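Local structure of signal recognition particle receptor FtsY (Sulfolobus acidocaldarius, 5L3S) at residues 249-261 and 284-296. The protein is the signal recognition particle receptor, an SRP54-type protein that joins a helical bundle domain to a P-loop GTPase domain. Numbering follows the deposited sequence.
Sequences KVDADAKGGIALS and PFSPDWFVERIFS. With GNP (phosphoaminophosphonic acid-guanylate ester), chain R.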
loop_
_atom_site.group_PDB
_atom_site.type_symbol
_atom_site.label_atom_id
_atom_site.label_comp_id
_atom_site.label_asym_id
_atom_site.label_seq_id
_atom_site.Cartn_x
_atom_site.Cartn_y
_atom_site.Cartn_z
ATOM N N LYS B 249 -2.585 -1.186 -8.353
ATOM C CA LYS B 249 -3.476 -0.166 -7.819
ATOM C C LYS B 249 -3.149 1.225 -8.335
ATOM O O LYS B 249 -3.397 2.213 -7.664
ATOM C CB LYS B 249 -3.479 -0.190 -6.278
ATOM C CG LYS B 249 -3.819 -1.560 -5.691
ATOM C CD LYS B 249 -3.688 -1.571 -4.145
ATOM C CE LYS B 249 -3.621 -3.037 -3.630
ATOM N NZ LYS B 249 -3.327 -3.117 -2.160
ATOM N N VAL B 250 -2.594 1.284 -9.541
ATOM C CA VAL B 250 -2.223 2.553 -10.158
ATOM C C VAL B 250 -3.498 3.343 -10.456
ATOM O O VAL B 250 -3.486 4.578 -10.533
ATOM C CB VAL B 250 -1.362 2.285 -11.414
ATOM C CG1 VAL B 250 -1.211 3.523 -12.268
ATOM C CG2 VAL B 250 0.003 1.750 -10.984
ATOM N N ASP B 251 -4.621 2.626 -10.557
ATOM C CA ASP B 251 -5.912 3.285 -10.795
ATOM C C ASP B 251 -6.412 4.117 -9.595
ATOM O O ASP B 251 -7.381 4.861 -9.724
ATOM C CB ASP B 251 -6.988 2.277 -11.227
ATOM C CG ASP B 251 -7.106 1.091 -10.269
ATOM O OD1 ASP B 251 -6.091 0.421 -9.960
ATOM O OD2 ASP B 251 -8.230 0.835 -9.801
ATOM N N ALA B 252 -5.753 4.001 -8.445
ATOM C CA ALA B 252 -6.083 4.866 -7.297
ATOM C C ALA B 252 -5.455 6.269 -7.404
ATOM O O ALA B 252 -5.073 6.856 -6.388
ATOM C CB ALA B 252 -5.643 4.224 -6.024
ATOM N N ASP B 253 -5.339 6.792 -8.624
ATOM C CA ASP B 253 -4.763 8.121 -8.858
ATOM C C ASP B 253 -3.327 8.206 -8.329
ATOM O O ASP B 253 -2.836 9.279 -7.979
ATOM C CB ASP B 253 -5.644 9.211 -8.222
ATOM C CG ASP B 253 -5.274 10.612 -8.689
ATOM O OD1 ASP B 253 -4.838 10.745 -9.850
ATOM O OD2 ASP B 253 -5.409 11.574 -7.895
ATOM N N ALA B 254 -2.659 7.061 -8.289
ATOM C CA ALA B 254 -1.285 6.968 -7.814
ATOM C C ALA B 254 -0.319 7.216 -8.963
ATOM O O ALA B 254 -0.458 6.617 -10.028
ATOM C CB ALA B 254 -1.043 5.592 -7.223
ATOM N N LYS B 255 0.667 8.082 -8.747
ATOM C CA LYS B 255 1.629 8.399 -9.799
ATOM C C LYS B 255 2.615 7.266 -10.071
ATOM O O LYS B 255 3.043 7.077 -11.206
ATOM C CB LYS B 255 2.384 9.695 -9.480
ATOM C CG LYS B 255 1.499 10.906 -9.407
ATOM C CD LYS B 255 0.938 11.257 -10.767
ATOM C CE LYS B 255 -0.017 12.432 -10.679
ATOM N NZ LYS B 255 0.516 13.484 -9.778
ATOM N N GLY B 256 2.975 6.525 -9.028
ATOM C CA GLY B 256 3.893 5.407 -9.162
ATOM C C GLY B 256 5.369 5.778 -9.234
ATOM O O GLY B 256 6.138 5.110 -9.932
ATOM N N GLY B 257 5.775 6.800 -8.483
ATOM C CA GLY B 257 7.150 7.299 -8.534
ATOM C C GLY B 257 8.165 6.247 -8.110
ATOM O O GLY B 257 9.346 6.374 -8.418
ATOM N N ILE B 258 7.702 5.213 -7.397
ATOM C CA ILE B 258 8.529 4.033 -7.087
ATOM C C ILE B 258 9.234 3.469 -8.331
ATOM O O ILE B 258 10.359 2.989 -8.246
ATOM C CB ILE B 258 7.720 2.887 -6.375
ATOM C CG1 ILE B 258 8.630 1.716 -5.991
ATOM C CG2 ILE B 258 6.586 2.362 -7.240
ATOM C CD1 ILE B 258 9.690 2.075 -4.953
ATOM N N ALA B 259 8.569 3.532 -9.479
ATOM C CA ALA B 259 9.168 3.087 -10.750
ATOM C C ALA B 259 10.528 3.753 -11.026
ATOM O O ALA B 259 11.491 3.097 -11.432
ATOM C CB ALA B 259 8.210 3.352 -11.909
ATOM N N LEU B 260 10.597 5.061 -10.799
ATOM C CA LEU B 260 11.834 5.806 -10.994
ATOM C C LEU B 260 12.884 5.415 -9.956
ATOM O O LEU B 260 14.056 5.214 -10.293
ATOM C CB LEU B 260 11.557 7.315 -10.927
ATOM C CG LEU B 260 12.737 8.278 -11.065
ATOM C CD1 LEU B 260 13.614 7.912 -12.274
ATOM C CD2 LEU B 260 12.226 9.720 -11.174
ATOM N N SER B 261 12.463 5.311 -8.695
ATOM C CA SER B 261 13.374 4.941 -7.614
ATOM C C SER B 261 13.998 3.555 -7.822
ATOM O O SER B 261 15.184 3.360 -7.569
ATOM C CB SER B 261 12.665 5.015 -6.259
ATOM O OG SER B 261 12.400 6.365 -5.922
ATOM N N PRO B 284 1.438 -2.943 -19.958
ATOM C CA PRO B 284 2.900 -2.990 -19.879
ATOM C C PRO B 284 3.426 -1.633 -19.446
ATOM O O PRO B 284 2.720 -0.638 -19.622
ATOM C CB PRO B 284 3.330 -3.294 -21.326
ATOM C CG PRO B 284 2.183 -2.838 -22.173
ATOM C CD PRO B 284 0.947 -3.101 -21.338
ATOM N N PHE B 285 4.624 -1.597 -18.874
ATOM C CA PHE B 285 5.223 -0.344 -18.415
ATOM C C PHE B 285 6.009 0.280 -19.550
ATOM O O PHE B 285 6.794 -0.394 -20.222
ATOM C CB PHE B 285 6.157 -0.593 -17.230
ATOM C CG PHE B 285 6.826 0.661 -16.700
ATOM C CD1 PHE B 285 6.211 1.433 -15.730
ATOM C CD2 PHE B 285 8.072 1.057 -17.176
ATOM C CE1 PHE B 285 6.820 2.580 -15.243
ATOM C CE2 PHE B 285 8.684 2.199 -16.697
ATOM C CZ PHE B 285 8.053 2.959 -15.721
ATOM N N SER B 286 5.797 1.571 -19.764
ATOM C CA SER B 286 6.562 2.308 -20.757
ATOM C C SER B 286 7.084 3.594 -20.127
ATOM O O SER B 286 6.333 4.303 -19.456
ATOM C CB SER B 286 5.695 2.611 -21.977
ATOM O OG SER B 286 5.535 3.999 -22.166
ATOM N N PRO B 287 8.380 3.883 -20.316
ATOM C CA PRO B 287 8.990 5.113 -19.792
ATOM C C PRO B 287 8.201 6.365 -20.178
ATOM O O PRO B 287 7.911 7.196 -19.316
ATOM C CB PRO B 287 10.362 5.121 -20.458
ATOM C CG PRO B 287 10.676 3.659 -20.632
ATOM C CD PRO B 287 9.370 3.016 -20.982
ATOM N N ASP B 288 7.837 6.475 -21.449
ATOM C CA ASP B 288 7.087 7.627 -21.947
ATOM C C ASP B 288 5.767 7.806 -21.208
ATOM O O ASP B 288 5.375 8.926 -20.870
ATOM C CB ASP B 288 6.808 7.477 -23.439
ATOM C CG ASP B 288 8.054 7.640 -24.286
ATOM O OD1 ASP B 288 9.060 8.183 -23.779
ATOM O OD2 ASP B 288 8.019 7.236 -25.467
ATOM N N TRP B 289 5.083 6.692 -20.972
ATOM C CA TRP B 289 3.808 6.696 -20.269
ATOM C C TRP B 289 3.977 7.202 -18.832
ATOM O O TRP B 289 3.174 7.999 -18.341
ATOM C CB TRP B 289 3.220 5.283 -20.277
ATOM C CG TRP B 289 1.848 5.175 -19.700
ATOM C CD1 TRP B 289 0.669 5.208 -20.384
ATOM C CD2 TRP B 289 1.507 4.995 -18.320
ATOM N NE1 TRP B 289 -0.387 5.064 -19.516
ATOM C CE2 TRP B 289 0.101 4.929 -18.242
ATOM C CE3 TRP B 289 2.252 4.884 -17.143
ATOM C CZ2 TRP B 289 -0.574 4.763 -17.037
ATOM C CZ3 TRP B 289 1.579 4.728 -15.945
ATOM C CH2 TRP B 289 0.182 4.656 -15.904
ATOM N N PHE B 290 5.036 6.740 -18.176
ATOM C CA PHE B 290 5.354 7.133 -16.802
ATOM C C PHE B 290 5.654 8.631 -16.692
ATOM O O PHE B 290 5.175 9.316 -15.779
ATOM C CB PHE B 290 6.558 6.326 -16.302
ATOM C CG PHE B 290 7.083 6.771 -14.964
ATOM C CD1 PHE B 290 6.561 6.246 -13.787
ATOM C CD2 PHE B 290 8.100 7.716 -14.878
ATOM C CE1 PHE B 290 7.045 6.654 -12.556
ATOM C CE2 PHE B 290 8.583 8.125 -13.649
ATOM C CZ PHE B 290 8.060 7.581 -12.488
ATOM N N VAL B 291 6.467 9.127 -17.613
ATOM C CA VAL B 291 6.858 10.532 -17.617
ATOM C C VAL B 291 5.656 11.444 -17.858
ATOM O O VAL B 291 5.534 12.514 -17.253
ATOM C CB VAL B 291 7.972 10.798 -18.667
ATOM C CG1 VAL B 291 8.156 12.275 -18.910
ATOM C CG2 VAL B 291 9.275 10.160 -18.218
ATOM N N GLU B 292 4.760 11.015 -18.739
ATOM C CA GLU B 292 3.550 11.789 -18.992
ATOM C C GLU B 292 2.639 11.814 -17.767
ATOM O O GLU B 292 2.081 12.857 -17.431
ATOM C CB GLU B 292 2.809 11.271 -20.227
ATOM C CG GLU B 292 3.484 11.701 -21.532
ATOM C CD GLU B 292 3.695 13.212 -21.617
ATOM O OE1 GLU B 292 2.692 13.956 -21.529
ATOM O OE2 GLU B 292 4.857 13.657 -21.765
ATOM N N ARG B 293 2.522 10.679 -17.091
ATOM C CA ARG B 293 1.665 10.587 -15.897
ATOM C C ARG B 293 2.122 11.590 -14.842
ATOM O O ARG B 293 1.335 12.397 -14.342
ATOM C CB ARG B 293 1.721 9.185 -15.320
ATOM C CG ARG B 293 0.791 8.954 -14.121
ATOM C CD ARG B 293 0.581 7.466 -13.910
ATOM N NE ARG B 293 -0.369 7.154 -12.844
ATOM C CZ ARG B 293 -1.688 7.086 -13.007
ATOM N NH1 ARG B 293 -2.234 7.328 -14.194
ATOM N NH2 ARG B 293 -2.466 6.791 -11.976
ATOM N N ILE B 294 3.415 11.548 -14.545
ATOM C CA ILE B 294 4.018 12.409 -13.539
ATOM C C ILE B 294 3.966 13.896 -13.880
ATOM O O ILE B 294 3.581 14.711 -13.044
ATOM C CB ILE B 294 5.470 11.987 -13.256
ATOM C CG1 ILE B 294 5.474 10.669 -12.480
ATOM C CG2 ILE B 294 6.227 13.096 -12.512
ATOM C CD1 ILE B 294 6.661 10.492 -11.577
ATOM N N PHE B 295 4.348 14.253 -15.102
ATOM C CA PHE B 295 4.420 15.665 -15.480
ATOM C C PHE B 295 3.176 16.184 -16.200
ATOM O O PHE B 295 3.184 17.289 -16.747
ATOM C CB PHE B 295 5.683 15.947 -16.302
ATOM C CG PHE B 295 6.952 15.743 -15.533
ATOM C CD1 PHE B 295 7.620 14.534 -15.578
ATOM C CD2 PHE B 295 7.465 16.755 -14.742
ATOM C CE1 PHE B 295 8.783 14.343 -14.858
ATOM C CE2 PHE B 295 8.628 16.569 -14.022
ATOM C CZ PHE B 295 9.286 15.366 -14.078
ATOM N N SER B 296 2.109 15.393 -16.193
ATOM C CA SER B 296 0.834 15.826 -16.761
ATOM C C SER B 296 -0.333 15.160 -16.040
ATOM O O SER B 296 -0.969 15.766 -15.179
ATOM C CB SER B 296 0.768 15.529 -18.262
ATOM O OG SER B 296 1.863 16.102 -18.952
HETATM P PG GNP R . -2.169 -11.549 0.459
HETATM O O1G GNP R . -2.092 -12.884 -0.245
HETATM O O2G GNP R . -3.052 -11.598 1.699
HETATM O O3G GNP R . -0.833 -11.007 0.919
HETATM N N3B GNP R . -2.811 -10.481 -0.544
HETATM P PB GNP R . -2.310 -10.359 -2.086
HETATM O O1B GNP R . -2.329 -11.679 -2.718
HETATM O O2B GNP R . -0.991 -9.709 -2.106
HETATM O O3A GNP R . -3.325 -9.454 -2.751
HETATM P PA GNP R . -4.700 -9.784 -3.348
HETATM O O1A GNP R . -4.555 -10.343 -4.732
HETATM O O2A GNP R . -5.527 -10.576 -2.386
HETATM O "O5'" GNP R . -5.369 -8.387 -3.594
HETATM C "C5'" GNP R . -5.749 -7.495 -2.498
HETATM C "C4'" GNP R . -6.847 -6.564 -2.982
HETATM O "O4'" GNP R . -6.305 -5.576 -3.935
HETATM C "C3'" GNP R . -7.973 -7.263 -3.717
HETATM O "O3'" GNP R . -9.186 -6.594 -3.424
HETATM C "C2'" GNP R . -7.608 -7.056 -5.198
HETATM O "O2'" GNP R . -8.760 -7.086 -6.022
HETATM C "C1'" GNP R . -7.100 -5.609 -5.096
HETATM N N9 GNP R . -6.250 -5.233 -6.225
HETATM C C8 GNP R . -5.170 -5.896 -6.741
HETATM N N7 GNP R . -4.602 -5.274 -7.759
HETATM C C5 GNP R . -5.374 -4.124 -7.901
HETATM C C6 GNP R . -5.259 -3.065 -8.827
HETATM O O6 GNP R . -4.418 -2.974 -9.733
HETATM N N1 GNP R . -6.249 -2.094 -8.648
HETATM C C2 GNP R . -7.216 -2.146 -7.655
HETATM N N2 GNP R . -8.098 -1.149 -7.594
HETATM N N3 GNP R . -7.327 -3.141 -6.784
HETATM C C4 GNP R . -6.385 -4.087 -6.970
#
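Ala254 O is gripped side-on by two nitrogens of Arg293, NE at 2.9 Å and NH2 at 2.8 Å from the carbonyl oxygen. The oxygen lies in the guanidinium plane, whereas both donors reach it from one face of its own carbonyl plane, NH2 standing 45° out of it. CG of Arg293 is anti to the backbone N (chi1 -176°), and the extended chain carries the charged group off helix 287-295 into the loop. Two bonds to one acceptor, with Val250 CG1 over a face 3.5 Å from NH2 of Arg293, should restrict the guanidinium's rotation; the same methyl meets the edge of the Trp289 ring. Farther along, Phe290 presents its ring edge to Gly256 O and Gly257 CA, CE1 of Phe290 lying 3.2 Å from Gly256 O, while Ala259 CB sits 3.6 Å from Phe290 CE1 and also packs on Phe285. Beyond the segments, Phe290 touches Leu82 of helix 66-85. Lys249 and Asp251 of the TKxD (G4) motif bind the guanine of GNP: Asp251 accepts from N1 and N2, and Lys249 N donates to O6. Helix 287-295 packs chiefly just beyond them, on residues 254-260, which include most of Asp253-Gly257, a match to the DARGG-type motif of SRP GTPases.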